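Local structure of peptidoglycan N-acetylglucosamine deacetylase (Agathobacter rectalis, 5JMU) at residues A[73-78]-A[94-99]; A[114-119]-A[135-140]. The protein probably removes acetyl groups from N-acetylglucosamine in peptidoglycan by zinc-dependent hydrolysis, this chain being the catalytic NodB-type domain of a longer, probably membrane-bound protein. All coordinates share one frame; numbering follows the deposited sequence. Where two conformers were deposited one is given.

Both contacts lie in the NodB-homology catalytic domain, their centres about 11 Å apart, and they follow one another along the chain: contact 1 closes before contact 2 opens. Contact 1 sets strand 72-77 of the main parallel sheet against helix 89-107; contact 2 sets the loop that follows strand 113-114 against helix 132-142. The two are joined directly, because the backbone of I75 and the ring of H76 probably hydrogen-bond to the backbone of R115: I75 O to R115 N is 2.9 Å, and H76 ND1 to R115 O is also 2.9 Å. Residues 73-78 and 114-119 thus run together beside the zinc ligand H76, each backed by a helix.

Contact 1 of 2, residues A[73-78]-A[94-99]; sequences VAIHSA and DDLEQM. With ZN (zinc ion), chain C.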
ATOM      1  N   VAL A  73       5.822  -1.160   7.023  1.00 10.33           N
ATOM      2  CA  VAL A  73       5.992   0.177   6.491  1.00 10.03           C
ATOM      3  C   VAL A  73       6.708   0.069   5.155  1.00 10.14           C
ATOM      4  O   VAL A  73       7.823  -0.510   5.068  1.00 11.40           O
ATOM      5  CB  VAL A  73       6.796   1.051   7.487  1.00 11.29           C
ATOM      6  CG1 VAL A  73       7.148   2.421   6.822  1.00 13.67           C
ATOM      7  CG2 VAL A  73       5.965   1.256   8.722  1.00 13.49           C
ATOM      8  N   ALA A  74       6.031   0.540   4.109  1.00 10.76           N
ATOM      9  CA  ALA A  74       6.513   0.404   2.736  1.00 10.55           C
ATOM     10  C   ALA A  74       6.517   1.793   2.054  1.00 11.08           C
ATOM     11  O   ALA A  74       5.930   2.750   2.548  1.00 10.41           O
ATOM     12  CB  ALA A  74       5.630  -0.576   1.974  1.00 10.52           C
ATOM     13  N   ILE A  75       7.185   1.901   0.908  1.00 10.09           N
ATOM     14  CA  ILE A  75       7.283   3.188   0.225  1.00 10.54           C
ATOM     15  C   ILE A  75       6.166   3.429  -0.756  1.00 12.09           C
ATOM     16  O   ILE A  75       5.859   2.524  -1.503  1.00 10.55           O
ATOM     17  CB  ILE A  75       8.616   3.254  -0.541  1.00  9.25           C
ATOM     18  CG1 ILE A  75       9.769   3.227   0.458  1.00 10.55           C
ATOM     19  CG2 ILE A  75       8.682   4.568  -1.382  1.00 12.37           C
ATOM     20  CD1 ILE A  75      11.195   3.100  -0.181  1.00 12.75           C
ATOM     21  N   HIS A  76       5.562   4.634  -0.744  1.00 10.55           N
ATOM     22  CA  HIS A  76       4.669   5.057  -1.839  1.00  9.65           C
ATOM     23  C   HIS A  76       5.421   6.129  -2.638  1.00 12.26           C
ATOM     24  O   HIS A  76       5.838   5.902  -3.781  1.00 12.76           O
ATOM     25  CB  HIS A  76       3.333   5.543  -1.271  1.00  9.98           C
ATOM     26  CG  HIS A  76       2.214   5.692  -2.271  1.00 11.69           C
ATOM     27  ND1 HIS A  76       2.045   4.854  -3.361  1.00 10.81           N
ATOM     28  CD2 HIS A  76       1.185   6.573  -2.294  1.00 12.77           C
ATOM     29  CE1 HIS A  76       0.955   5.248  -4.026  1.00 10.39           C
ATOM     30  NE2 HIS A  76       0.426   6.293  -3.410  1.00 10.87           N
ATOM     31  N   SER A  77       5.683   7.253  -1.993  1.00 10.03           N
ATOM     32  CA  SER A  77       6.451   8.328  -2.637  1.00 10.85           C
ATOM     33  C   SER A  77       6.674   9.465  -1.651  1.00 11.75           C
ATOM     34  O   SER A  77       5.795   9.763  -0.866  1.00 12.70           O
ATOM     35  CB  SER A  77       5.686   8.857  -3.872  1.00 12.54           C
ATOM     36  OG  SER A  77       6.282  10.070  -4.319  1.00 12.44           O
ATOM     37  N   ALA A  78       7.844  10.085  -1.664  1.00 11.22           N
ATOM     38  CA  ALA A  78       8.021  11.204  -0.744  1.00 11.92           C
ATOM     39  C   ALA A  78       7.113  12.358  -1.130  1.00 12.57           C
ATOM     40  O   ALA A  78       6.392  12.898  -0.283  1.00 13.04           O
ATOM     41  CB  ALA A  78       9.527  11.663  -0.698  1.00 12.35           C
ATOM     42  N   ASP A  94      15.328   9.231  -7.019  1.00 12.46           N
ATOM     43  CA  ASP A  94      15.639  10.263  -6.026  1.00 14.96           C
ATOM     44  C   ASP A  94      14.495  10.399  -5.022  1.00 14.32           C
ATOM     45  O   ASP A  94      14.715  10.452  -3.801  1.00 14.20           O
ATOM     46  CB  ASP A  94      15.902  11.611  -6.687  1.00 14.61           C
ATOM     47  CG  ASP A  94      17.297  11.716  -7.340  1.00 23.52           C
ATOM     48  OD1 ASP A  94      18.162  10.858  -7.131  1.00 23.09           O
ATOM     49  OD2 ASP A  94      17.494  12.696  -8.074  1.00 23.67           O
ATOM     50  N   ASP A  95      13.271  10.438  -5.523  1.00 12.20           N
ATOM     51  CA  ASP A  95      12.124  10.492  -4.623  1.00 12.47           C
ATOM     52  C   ASP A  95      11.942   9.234  -3.780  1.00 11.31           C
ATOM     53  O   ASP A  95      11.667   9.333  -2.574  1.00 12.45           O
ATOM     54  CB  ASP A  95      10.867  10.774  -5.457  1.00 12.85           C
ATOM     55  CG  ASP A  95       9.609  10.855  -4.601  1.00 12.88           C
ATOM     56  OD1 ASP A  95       9.287  11.977  -4.144  1.00 14.26           O
ATOM     57  OD2 ASP A  95       8.955   9.793  -4.456  1.00 12.98           O
ATOM     58  N   LEU A  96      12.128   8.059  -4.372  1.00 10.87           N
ATOM     59  CA  LEU A  96      11.960   6.807  -3.631  1.00 10.44           C
ATOM     60  C   LEU A  96      12.984   6.763  -2.488  1.00 13.10           C
ATOM     61  O   LEU A  96      12.642   6.416  -1.337  1.00 13.35           O
ATOM     62  CB  LEU A  96      12.127   5.606  -4.591  1.00 11.52           C
ATOM     63  CG  LEU A  96      12.051   4.220  -3.953  1.00 14.03           C
ATOM     64  CD1 LEU A  96      11.570   3.247  -5.021  1.00 15.65           C
ATOM     65  CD2 LEU A  96      13.412   3.715  -3.470  1.00 16.14           C
ATOM     66  N   GLU A  97      14.218   7.153  -2.805  1.00 11.86           N
ATOM     67  CA  GLU A  97      15.279   7.153  -1.786  1.00 11.90           C
ATOM     68  C   GLU A  97      15.036   8.152  -0.675  1.00 14.82           C
ATOM     69  O   GLU A  97      15.363   7.884   0.496  1.00 14.89           O
ATOM     70  CB  GLU A  97      16.640   7.408  -2.452  1.00 15.32           C
ATOM     71  CG  GLU A  97      17.081   6.226  -3.308  1.00 22.52           C
ATOM     72  CD  GLU A  97      18.379   6.540  -4.055  1.00 37.78           C
ATOM     73  OE1 GLU A  97      18.979   7.629  -3.792  1.00 41.67           O
ATOM     74  OE2 GLU A  97      18.780   5.713  -4.916  1.00 39.11           O
ATOM     75  N   GLN A  98      14.486   9.316  -1.012  1.00 12.58           N
ATOM     76  CA  GLN A  98      14.127  10.276   0.050  1.00 13.36           C
ATOM     77  C   GLN A  98      13.109   9.645   1.011  1.00 13.41           C
ATOM     78  O   GLN A  98      13.208   9.786   2.258  1.00 14.11           O
ATOM     79  CB  GLN A  98      13.561  11.545  -0.579  1.00 16.11           C
ATOM     80  CG  GLN A  98      14.697  12.410  -1.148  1.00 22.61           C
ATOM     81  CD  GLN A  98      14.189  13.442  -2.135  1.00 29.79           C
ATOM     82  OE1 GLN A  98      14.849  13.744  -3.139  1.00 28.33           O
ATOM     83  NE2 GLN A  98      13.004  13.980  -1.862  1.00 29.33           N
HETATM   84  N   MSE A  99      12.129   8.938   0.464  1.00 12.84           N
HETATM   85  CA  MSE A  99      11.121   8.335   1.311  1.00 12.88           C
HETATM   86  C   MSE A  99      11.732   7.200   2.155  1.00 13.12           C
HETATM   87  O   MSE A  99      11.445   7.048   3.349  1.00 12.26           O
HETATM   88  CB  MSE A  99       9.947   7.804   0.476  1.00 10.67           C
HETATM   89  CG  MSE A  99       8.747   7.397   1.370  1.00 10.90           C
HETATM   90 SE   MSE A  99       7.953   8.969   2.282  0.77 14.41          SE
HETATM   91  CE  MSE A  99       8.412   8.598   4.177  1.00 14.87           C
TER
HETATM   92 ZN    ZN C 502      -1.256   7.482  -3.820  0.80 13.50          ZN
HETATM   93  O   HOH W   1      -2.523   5.869  -3.652  1.00 11.73           O
HETATM   94  O   HOH W   2      -3.032   8.547  -4.238  1.00 12.36           O
HETATM   95  O   HOH W   3      -1.180   7.035  -5.943  1.00 12.78           O
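The carboxylate oxygen OD2 of D95 is gripped by two donors, S77 and A78. S77 OG donates to D95 OD2 at 2.7 Å, and the backbone N of A78 reaches D95 OD2 at 3.0 Å along a bent path (137°). Both come from the syn side but over opposite faces of the carboxylate plane, so the group is held between them. With CG anti to the backbone N (chi1 -180°), the aspartate leans off its helix toward S77 and A78. Its other oxygen, OD1, accepts from the backbone N of S79, while S77 OG also bonds the backbone N of H80, a zinc ligand. An alanine in place of D95 would probably leave S77 OG and the amides of A78 and S79 without their acceptor and let the turn leading to H80 shift.

Beside this polar grip the packing is apolar. I75 crosses L96 at about a right angle, CD1 to CD2 4.0 Å, and its CG2 lies 3.9 Å from CB of selenomethionine M99, whose bent chain then carries SE to 3.8 Å from CA of A78. The small A78 suits its place, since its methyl faces the helix and the backbones approach closely there. H76 points the other way, its NE2 binding the zinc ion at 2.1 Å; D28, H80 and three waters complete the site. I75 thus faces the helix while the next residue, H76, faces the metal, and D95 probably steadies the H76-H80 segment, with its two zinc ligands, through S77 and the backbone amides.

Contact 2 of 2, residues A[114-119]-A[135-140]; sequences IRFPGG and QLVNDV
F116 lays its ring against side chains of helix 132-142 and makes most of this contact, which packs the loop after strand 113-114 onto that helix. In the V140 conformer given, F116 CZ lies 3.7 Å from V140 CG2; F116 CE1 is 3.8 Å from CB of L136, and CE2 is 3.9 Å from CG1 of V137, all three approaching obliquely. I114 covers part of one ring face with CD1, offset toward the rim, and the same methyl meets V140 CG2 tip to tip at 3.7 Å. The less usual chi1 of I114 (76°) carries that methyl toward the helix. The branched V140 offers CG2 to both F116 and I114, while its CG1 also lies against I114. L136 is close to E89, a magnesium-binding residue.

These four residues are buried, whereas V137 is partly exposed, and the exposed Q135 and N138 do not touch the loop. F116 to G119 form a type II turn; G118 suits its positive phi, and at G119 a side chain would also run into the preceding carbonyl O. No hydrogen bond crosses the contact: dispersion and hydrophobic burial hold loop to helix, while the guanidinium of R115 makes a salt bridge to D27 and bonds backbone oxygens of C148 and D149.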
ATOM      1  N   ILE A 114       7.484  -1.537  -2.143  1.00  9.18           N
ATOM      2  CA  ILE A 114       6.943  -0.258  -2.590  1.00 10.35           C
ATOM      3  C   ILE A 114       5.603  -0.435  -3.272  1.00  9.88           C
ATOM      4  O   ILE A 114       5.213  -1.559  -3.660  1.00  9.20           O
ATOM      5  CB  ILE A 114       7.922   0.490  -3.563  1.00  9.57           C
ATOM      6  CG1 ILE A 114       7.878  -0.146  -4.963  1.00 11.13           C
ATOM      7  CG2 ILE A 114       9.339   0.446  -3.042  1.00 11.78           C
ATOM      8  CD1 ILE A 114       8.592   0.737  -6.031  1.00 13.68           C
ATOM      9  N   ARG A 115       4.861   0.665  -3.422  1.00  9.60           N
ATOM     10  CA  ARG A 115       3.701   0.691  -4.309  1.00  9.20           C
ATOM     11  C   ARG A 115       3.860   1.918  -5.180  1.00 12.82           C
ATOM     12  O   ARG A 115       3.905   3.040  -4.670  1.00  9.71           O
ATOM     13  CB  ARG A 115       2.391   0.747  -3.539  1.00 10.09           C
ATOM     14  CG  ARG A 115       1.165   0.940  -4.521  1.00 10.47           C
ATOM     15  CD  ARG A 115      -0.129   0.770  -3.738  1.00 13.97           C
ATOM     16  NE  ARG A 115      -0.369  -0.629  -3.402  1.00 12.25           N
ATOM     17  CZ  ARG A 115      -1.159  -1.008  -2.377  1.00 12.15           C
ATOM     18  NH1 ARG A 115      -1.721  -0.080  -1.591  1.00 12.17           N
ATOM     19  NH2 ARG A 115      -1.405  -2.312  -2.140  1.00 13.02           N
ATOM     20  N   PHE A 116       3.908   1.716  -6.488  1.00  9.29           N
ATOM     21  CA  PHE A 116       4.019   2.838  -7.398  1.00  9.41           C
ATOM     22  C   PHE A 116       2.800   3.738  -7.297  1.00 10.37           C
ATOM     23  O   PHE A 116       1.672   3.229  -7.271  1.00 12.30           O
ATOM     24  CB  PHE A 116       4.099   2.343  -8.842  1.00  9.89           C
ATOM     25  CG  PHE A 116       5.360   1.642  -9.190  1.00  9.78           C
ATOM     26  CD1 PHE A 116       6.549   2.343  -9.466  1.00 10.60           C
ATOM     27  CD2 PHE A 116       5.388   0.243  -9.251  1.00 10.20           C
ATOM     28  CE1 PHE A 116       7.729   1.680  -9.847  1.00 10.66           C
ATOM     29  CE2 PHE A 116       6.598  -0.444  -9.613  1.00 11.05           C
ATOM     30  CZ  PHE A 116       7.771   0.270  -9.904  1.00 10.91           C
ATOM     31  N   PRO A 117       3.001   5.073  -7.276  1.00 11.18           N
ATOM     32  CA  PRO A 117       1.842   5.958  -7.354  1.00 13.37           C
ATOM     33  C   PRO A 117       1.071   5.717  -8.655  1.00 11.93           C
ATOM     34  O   PRO A 117       1.641   5.657  -9.745  1.00 12.72           O
ATOM     35  CB  PRO A 117       2.482   7.362  -7.267  1.00 14.56           C
ATOM     36  CG  PRO A 117       3.706   7.113  -6.347  1.00 13.49           C
ATOM     37  CD  PRO A 117       4.250   5.801  -6.886  1.00 12.06           C
ATOM     38  N   GLY A 118      -0.236   5.511  -8.508  1.00 11.26           N
ATOM     39  CA  GLY A 118      -1.117   5.179  -9.616  1.00 13.58           C
ATOM     40  C   GLY A 118      -1.141   3.679  -9.918  1.00 12.62           C
ATOM     41  O   GLY A 118      -1.871   3.237 -10.816  1.00 13.17           O
ATOM     42  N   GLY A 119      -0.349   2.895  -9.181  1.00 12.96           N
ATOM     43  CA  GLY A 119      -0.172   1.469  -9.470  1.00 13.08           C
ATOM     44  C   GLY A 119       0.898   1.246 -10.536  1.00 12.79           C
ATOM     45  O   GLY A 119       1.217   2.171 -11.282  1.00 11.39           O
ATOM     46  N   GLN A 135      10.506   0.392 -17.681  1.00 11.64           N
ATOM     47  CA  GLN A 135      11.862   0.450 -17.103  1.00 11.72           C
ATOM     48  C   GLN A 135      11.815   0.309 -15.585  1.00 13.87           C
ATOM     49  O   GLN A 135      12.608  -0.440 -15.011  1.00 14.31           O
ATOM     50  CB  GLN A 135      12.569   1.762 -17.445  1.00 11.88           C
ATOM     51  CG  GLN A 135      12.797   1.953 -18.983  1.00 13.10           C
ATOM     52  CD  GLN A 135      13.526   0.776 -19.635  1.00 13.57           C
ATOM     53  OE1 GLN A 135      14.511   0.258 -19.075  1.00 13.65           O
ATOM     54  NE2 GLN A 135      13.061   0.338 -20.802  1.00 13.43           N
ATOM     55  N   LEU A 136      10.938   1.055 -14.927  1.00 10.84           N
ATOM     56  CA  LEU A 136      10.969   1.023 -13.465  1.00 10.49           C
ATOM     57  C   LEU A 136      10.625  -0.324 -12.812  1.00 10.44           C
ATOM     58  O   LEU A 136      11.191  -0.636 -11.751  1.00 11.17           O
ATOM     59  CB  LEU A 136      10.009   2.087 -12.883  1.00 10.15           C
ATOM     60  CG  LEU A 136      10.461   3.536 -13.119  1.00 11.78           C
ATOM     61  CD1 LEU A 136       9.356   4.503 -12.587  1.00 11.70           C
ATOM     62  CD2 LEU A 136      11.843   3.805 -12.433  1.00 12.76           C
ATOM     63  N   VAL A 137       9.733  -1.137 -13.380  1.00 11.16           N
ATOM     64  CA  VAL A 137       9.463  -2.430 -12.729  0.64 10.67           C
ATOM     65  C   VAL A 137      10.745  -3.254 -12.802  1.00 13.99           C
ATOM     66  O   VAL A 137      11.047  -3.999 -11.866  1.00 14.02           O
ATOM     67  CB  VAL A 137       8.257  -3.189 -13.312  0.64 10.95           C
ATOM     68  CG1 VAL A 137       6.967  -2.392 -13.019  0.64 10.57           C
ATOM     69  CG2 VAL A 137       8.407  -3.515 -14.815  0.64 11.42           C
ATOM     70  N   ASN A 138      11.508  -3.081 -13.868  1.00 11.52           N
ATOM     71  CA  ASN A 138      12.777  -3.788 -13.933  0.61 12.90           C
ATOM     72  C   ASN A 138      13.832  -3.166 -13.000  1.00 13.78           C
ATOM     73  O   ASN A 138      14.556  -3.906 -12.307  1.00 14.37           O
ATOM     74  CB  ASN A 138      13.221  -3.852 -15.403  0.61 16.02           C
ATOM     75  CG  ASN A 138      12.364  -4.859 -16.220  0.61 19.63           C
ATOM     76  OD1 ASN A 138      12.543  -6.069 -16.053  0.61 24.36           O
ATOM     77  ND2 ASN A 138      11.430  -4.368 -17.086  0.61 15.60           N
ATOM     78  N   ASP A 139      13.894  -1.850 -12.925  1.00 11.71           N
ATOM     79  CA  ASP A 139      14.896  -1.199 -12.062  1.00 11.80           C
ATOM     80  C   ASP A 139      14.618  -1.462 -10.581  1.00 11.49           C
ATOM     81  O   ASP A 139      15.565  -1.658  -9.796  1.00 11.94           O
ATOM     82  CB  ASP A 139      14.937   0.302 -12.331  1.00 12.56           C
ATOM     83  CG  ASP A 139      15.450   0.628 -13.733  1.00 20.17           C
ATOM     84  OD1 ASP A 139      16.365  -0.057 -14.191  1.00 20.64           O
ATOM     85  OD2 ASP A 139      14.874   1.513 -14.385  1.00 29.26           O
ATOM     86  N   VAL A 140      13.355  -1.444 -10.169  1.00 10.92           N
ATOM     87  CA  VAL A 140      13.022  -1.688  -8.776  0.53 10.67           C
ATOM     88  C   VAL A 140      13.445  -3.104  -8.397  1.00 13.46           C
ATOM     89  O   VAL A 140      14.022  -3.350  -7.340  1.00 13.30           O
ATOM     90  CB  VAL A 140      11.492  -1.439  -8.572  0.53 12.07           C
ATOM     91  CG1 VAL A 140      10.958  -2.066  -7.298  0.53 11.42           C
ATOM     92  CG2 VAL A 140      11.214   0.059  -8.595  0.53  9.82           C
TER